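Probable cobalt-precorrin-6B C(15)-methyltransferase (decarboxylating) (Methanothermobacter thermautotrophicus, PDB 1L3I) probably catalyses the S-adenosylmethionine-dependent C-15 methylation of cobalt-precorrin-6B and its C-12 decarboxylation, giving cobalt-precorrin-7 on the anaerobic route to cobalamin. Local coordinates at residues L95-V106 with I120-I131. Numbering follows the deposited sequence.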
loop_
_atom_site.group_PDB
_atom_site.type_symbol
_atom_site.label_atom_id
_atom_site.label_comp_id
_atom_site.label_asym_id
_atom_site.label_seq_id
_atom_site.Cartn_x
_atom_site.Cartn_y
_atom_site.Cartn_z
ATOM N N LEU A 95 -23.364 24.271 11.028
ATOM C CA LEU A 95 -22.084 24.939 11.291
ATOM C C LEU A 95 -22.252 26.410 11.651
ATOM O O LEU A 95 -21.483 26.942 12.445
ATOM C CB LEU A 95 -21.139 24.813 10.090
ATOM C CG LEU A 95 -20.355 23.515 9.917
ATOM C CD1 LEU A 95 -19.767 23.504 8.525
ATOM C CD2 LEU A 95 -19.268 23.386 10.986
ATOM N N CYS A 96 -23.265 27.053 11.080
ATOM C CA CYS A 96 -23.530 28.463 11.349
ATOM C C CYS A 96 -24.052 28.748 12.765
ATOM O O CYS A 96 -23.958 29.884 13.237
ATOM C CB CYS A 96 -24.525 29.027 10.335
ATOM S SG CYS A 96 -23.899 29.277 8.682
ATOM N N LYS A 97 -24.587 27.725 13.435
ATOM C CA LYS A 97 -25.134 27.881 14.783
ATOM C C LYS A 97 -24.137 27.675 15.924
ATOM O O LYS A 97 -24.419 28.025 17.076
ATOM C CB LYS A 97 -26.298 26.924 14.996
ATOM C CG LYS A 97 -27.385 26.994 13.955
ATOM C CD LYS A 97 -28.492 26.018 14.322
ATOM C CE LYS A 97 -29.558 25.929 13.234
ATOM N NZ LYS A 97 -30.730 25.150 13.725
ATOM N N ILE A 98 -22.977 27.113 15.617
ATOM C CA ILE A 98 -21.990 26.837 16.651
ATOM C C ILE A 98 -20.970 27.972 16.820
ATOM O O ILE A 98 -20.872 28.861 15.985
ATOM C CB ILE A 98 -21.263 25.482 16.376
ATOM C CG1 ILE A 98 -20.305 25.592 15.197
ATOM C CG2 ILE A 98 -22.278 24.408 16.064
ATOM C CD1 ILE A 98 -19.422 24.365 15.012
ATOM N N PRO A 99 -20.287 28.012 17.972
ATOM C CA PRO A 99 -19.289 29.065 18.186
ATOM C C PRO A 99 -18.034 28.786 17.372
ATOM O O PRO A 99 -18.000 27.844 16.573
ATOM C CB PRO A 99 -19.024 28.981 19.690
ATOM C CG PRO A 99 -19.331 27.574 20.032
ATOM C CD PRO A 99 -20.575 27.303 19.228
ATOM N N ASP A 100 -16.995 29.591 17.567
ATOM C CA ASP A 100 -15.752 29.370 16.835
ATOM C C ASP A 100 -15.083 28.077 17.289
ATOM O O ASP A 100 -15.222 27.669 18.449
ATOM C CB ASP A 100 -14.805 30.569 16.981
ATOM C CG ASP A 100 -15.263 31.784 16.180
ATOM O OD1 ASP A 100 -16.141 31.663 15.287
ATOM O OD2 ASP A 100 -14.727 32.882 16.448
ATOM N N ILE A 101 -14.328 27.467 16.384
ATOM C CA ILE A 101 -13.677 26.191 16.656
ATOM C C ILE A 101 -12.159 26.188 16.562
ATOM O O ILE A 101 -11.560 26.933 15.796
ATOM C CB ILE A 101 -14.196 25.113 15.673
ATOM C CG1 ILE A 101 -13.981 25.616 14.235
ATOM C CG2 ILE A 101 -15.675 24.805 15.950
ATOM C CD1 ILE A 101 -14.396 24.674 13.173
ATOM N N ASP A 102 -11.552 25.293 17.322
ATOM C CA ASP A 102 -10.110 25.128 17.340
ATOM C C ASP A 102 -9.753 23.959 16.432
ATOM O O ASP A 102 -8.683 23.948 15.819
ATOM C CB ASP A 102 -9.640 24.831 18.754
ATOM C CG ASP A 102 -9.913 25.976 19.705
ATOM O OD1 ASP A 102 -9.271 27.039 19.537
ATOM O OD2 ASP A 102 -10.778 25.833 20.600
ATOM N N ILE A 103 -10.654 22.979 16.365
ATOM C CA ILE A 103 -10.458 21.787 15.562
ATOM C C ILE A 103 -11.707 21.481 14.739
ATOM O O ILE A 103 -12.829 21.529 15.242
ATOM C CB ILE A 103 -10.161 20.559 16.457
ATOM C CG1 ILE A 103 -8.896 20.783 17.280
ATOM C CG2 ILE A 103 -10.035 19.295 15.624
ATOM C CD1 ILE A 103 -8.743 19.788 18.407
ATOM N N ALA A 104 -11.505 21.155 13.472
ATOM C CA ALA A 104 -12.592 20.794 12.580
ATOM C C ALA A 104 -12.198 19.542 11.789
ATOM O O ALA A 104 -11.195 19.535 11.060
ATOM C CB ALA A 104 -12.900 21.934 11.626
ATOM N N VAL A 105 -12.961 18.469 11.981
ATOM C CA VAL A 105 -12.747 17.209 11.267
ATOM C C VAL A 105 -13.958 17.001 10.359
ATOM O O VAL A 105 -15.117 17.008 10.818
ATOM C CB VAL A 105 -12.625 16.003 12.219
ATOM C CG1 VAL A 105 -12.508 14.684 11.408
ATOM C CG2 VAL A 105 -11.426 16.209 13.154
ATOM N N VAL A 106 -13.705 16.885 9.064
ATOM C CA VAL A 106 -14.787 16.671 8.123
ATOM C C VAL A 106 -14.790 15.197 7.751
ATOM O O VAL A 106 -13.972 14.760 6.941
ATOM C CB VAL A 106 -14.633 17.546 6.855
ATOM C CG1 VAL A 106 -15.877 17.420 5.983
ATOM C CG2 VAL A 106 -14.409 18.991 7.252
ATOM N N ILE A 120 -16.121 26.653 7.625
ATOM C CA ILE A 120 -15.186 26.291 8.695
ATOM C C ILE A 120 -14.078 27.345 8.763
ATOM O O ILE A 120 -13.635 27.703 9.840
ATOM C CB ILE A 120 -14.557 24.863 8.515
ATOM C CG1 ILE A 120 -15.593 23.767 8.808
ATOM C CG2 ILE A 120 -13.357 24.692 9.449
ATOM C CD1 ILE A 120 -15.098 22.354 8.564
ATOM N N LYS A 121 -13.644 27.854 7.615
ATOM C CA LYS A 121 -12.605 28.876 7.634
ATOM C C LYS A 121 -13.138 30.070 8.436
ATOM O O LYS A 121 -12.523 30.442 9.421
ATOM C CB LYS A 121 -12.185 29.325 6.232
ATOM C CG LYS A 121 -11.039 30.307 6.270
ATOM C CD LYS A 121 -10.838 30.988 4.939
ATOM C CE LYS A 121 -9.772 32.090 5.066
ATOM N NZ LYS A 121 -9.451 32.717 3.732
ATOM N N ASP A 122 -14.337 30.567 8.088
ATOM C CA ASP A 122 -14.996 31.722 8.758
ATOM C C ASP A 122 -15.147 31.634 10.292
ATOM O O ASP A 122 -15.409 32.651 10.946
ATOM C CB ASP A 122 -16.421 31.980 8.211
ATOM C CG ASP A 122 -16.454 32.530 6.779
ATOM O OD1 ASP A 122 -15.494 32.454 5.997
ATOM O OD2 ASP A 122 -17.528 33.011 6.396
ATOM N N LYS A 123 -15.012 30.429 10.850
ATOM C CA LYS A 123 -15.160 30.244 12.291
ATOM C C LYS A 123 -13.944 29.645 12.967
ATOM O O LYS A 123 -14.024 29.272 14.145
ATOM C CB LYS A 123 -16.321 29.293 12.573
ATOM C CG LYS A 123 -17.491 29.386 11.618
ATOM C CD LYS A 123 -18.744 28.851 12.290
ATOM C CE LYS A 123 -19.076 29.667 13.532
ATOM N NZ LYS A 123 -20.542 29.713 13.672
ATOM N N LEU A 124 -12.851 29.487 12.223
ATOM C CA LEU A 124 -11.647 28.862 12.781
ATOM C C LEU A 124 -10.826 29.799 13.667
ATOM O O LEU A 124 -10.429 30.869 13.239
ATOM C CB LEU A 124 -10.772 28.252 11.659
ATOM C CG LEU A 124 -9.658 27.252 12.046
ATOM C CD1 LEU A 124 -10.245 25.988 12.639
ATOM C CD2 LEU A 124 -8.783 26.912 10.841
ATOM N N LYS A 125 -10.627 29.408 14.920
ATOM C CA LYS A 125 -9.836 30.202 15.833
ATOM C C LYS A 125 -8.356 30.186 15.383
ATOM O O LYS A 125 -7.928 29.307 14.620
ATOM C CB LYS A 125 -9.952 29.649 17.250
ATOM C CG LYS A 125 -11.190 30.067 17.977
ATOM C CD LYS A 125 -11.226 29.404 19.334
ATOM C CE LYS A 125 -12.439 29.870 20.129
ATOM N NZ LYS A 125 -12.712 28.982 21.311
ATOM N N PRO A 126 -7.569 31.195 15.796
ATOM C CA PRO A 126 -6.162 31.206 15.392
ATOM C C PRO A 126 -5.482 29.934 15.862
ATOM O O PRO A 126 -5.734 29.454 16.965
ATOM C CB PRO A 126 -5.614 32.438 16.108
ATOM C CG PRO A 126 -6.803 33.373 16.084
ATOM C CD PRO A 126 -7.929 32.447 16.498
ATOM N N GLY A 127 -4.640 29.372 15.010
ATOM C CA GLY A 127 -3.950 28.151 15.382
ATOM C C GLY A 127 -4.837 26.914 15.278
ATOM O O GLY A 127 -4.484 25.846 15.776
ATOM N N GLY A 128 -6.020 27.085 14.690
ATOM C CA GLY A 128 -6.956 25.986 14.508
ATOM C C GLY A 128 -6.499 25.005 13.433
ATOM O O GLY A 128 -5.737 25.354 12.536
ATOM N N ARG A 129 -6.988 23.772 13.520
ATOM C CA ARG A 129 -6.628 22.724 12.582
ATOM C C ARG A 129 -7.851 22.168 11.877
ATOM O O ARG A 129 -8.892 21.971 12.494
ATOM C CB ARG A 129 -5.936 21.582 13.333
ATOM C CG ARG A 129 -4.553 21.901 13.914
ATOM C CD ARG A 129 -4.502 21.644 15.415
ATOM N NE ARG A 129 -4.943 22.809 16.168
ATOM C CZ ARG A 129 -5.464 22.788 17.394
ATOM N NH1 ARG A 129 -5.634 21.646 18.054
ATOM N NH2 ARG A 129 -5.812 23.923 17.972
ATOM N N ILE A 130 -7.718 21.924 10.576
ATOM C CA ILE A 130 -8.790 21.336 9.778
ATOM C C ILE A 130 -8.236 20.027 9.209
ATOM O O ILE A 130 -7.102 19.979 8.738
ATOM C CB ILE A 130 -9.212 22.236 8.594
ATOM C CG1 ILE A 130 -9.631 23.630 9.092
ATOM C CG2 ILE A 130 -10.334 21.567 7.798
ATOM C CD1 ILE A 130 -9.984 24.574 7.964
ATOM N N ILE A 131 -9.025 18.957 9.292
ATOM C CA ILE A 131 -8.627 17.644 8.779
ATOM C C ILE A 131 -9.812 17.040 8.042
ATOM O O ILE A 131 -10.897 16.920 8.589
ATOM C CB ILE A 131 -8.182 16.689 9.929
ATOM C CG1 ILE A 131 -6.978 17.275 10.669
ATOM C CG2 ILE A 131 -7.825 15.304 9.368
ATOM C CD1 ILE A 131 -7.028 17.059 12.134
HETATM O O HOH W 1 -7.202 27.143 17.538
#
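Ile120, near the end of helix 113-122, spreads its branches over one face of strand 101-106: CG2 lies 3.5 Å from Ala104 CB, and CD1 reaches Val106 CG2. Alanine suits position 104, its lone methyl letting Ile120 come close. Lys123 bends at chi3 (61°) and again at chi4, bringing its ammonium to the turn after helix 91-95. There NZ donates to Leu95 O at 3.2 Å, in the carbonyl plane, and to Ile98 O, at a doubtfully short separation; lysine's long chain suits it to serving two backbone carbonyls. Lys123 O receives Ile101 N, and Lys125 N returns a bond to Ile101 O. The extended Lys125 chain runs beside Asp102, whose OD2 forms a long salt bridge with NZ (3.8 Å) and accepts from Val36 N. A type II turn, Lys125 to Gly128, brings the chain round to strand 128-134, completing the right-handed beta-alpha-beta crossover of a Rossmann-fold methyltransferase, with strands 103-106 and 128-131 parallel (5° apart). At Gly128 a side chain would collide with Leu124 CD1. Arg129 bonds side-on through NE and NH2 to Gly127 O, in the guanidinium plane, while Asp102 O lies 3.5 Å above one face and Ile103 CG1 packs near NH1, which donates to Ala29 O. Replacing it with alanine would remove these donors and is likely to leave both carbonyls without mates and the CG1 side of Ile103 uncovered. Arg129 O takes Ala104 N, Ala104 O takes Ile131 N, and Ile131 O receives Val106 N, while the Ile131 side chain packs on Leu28 of helix 19-29.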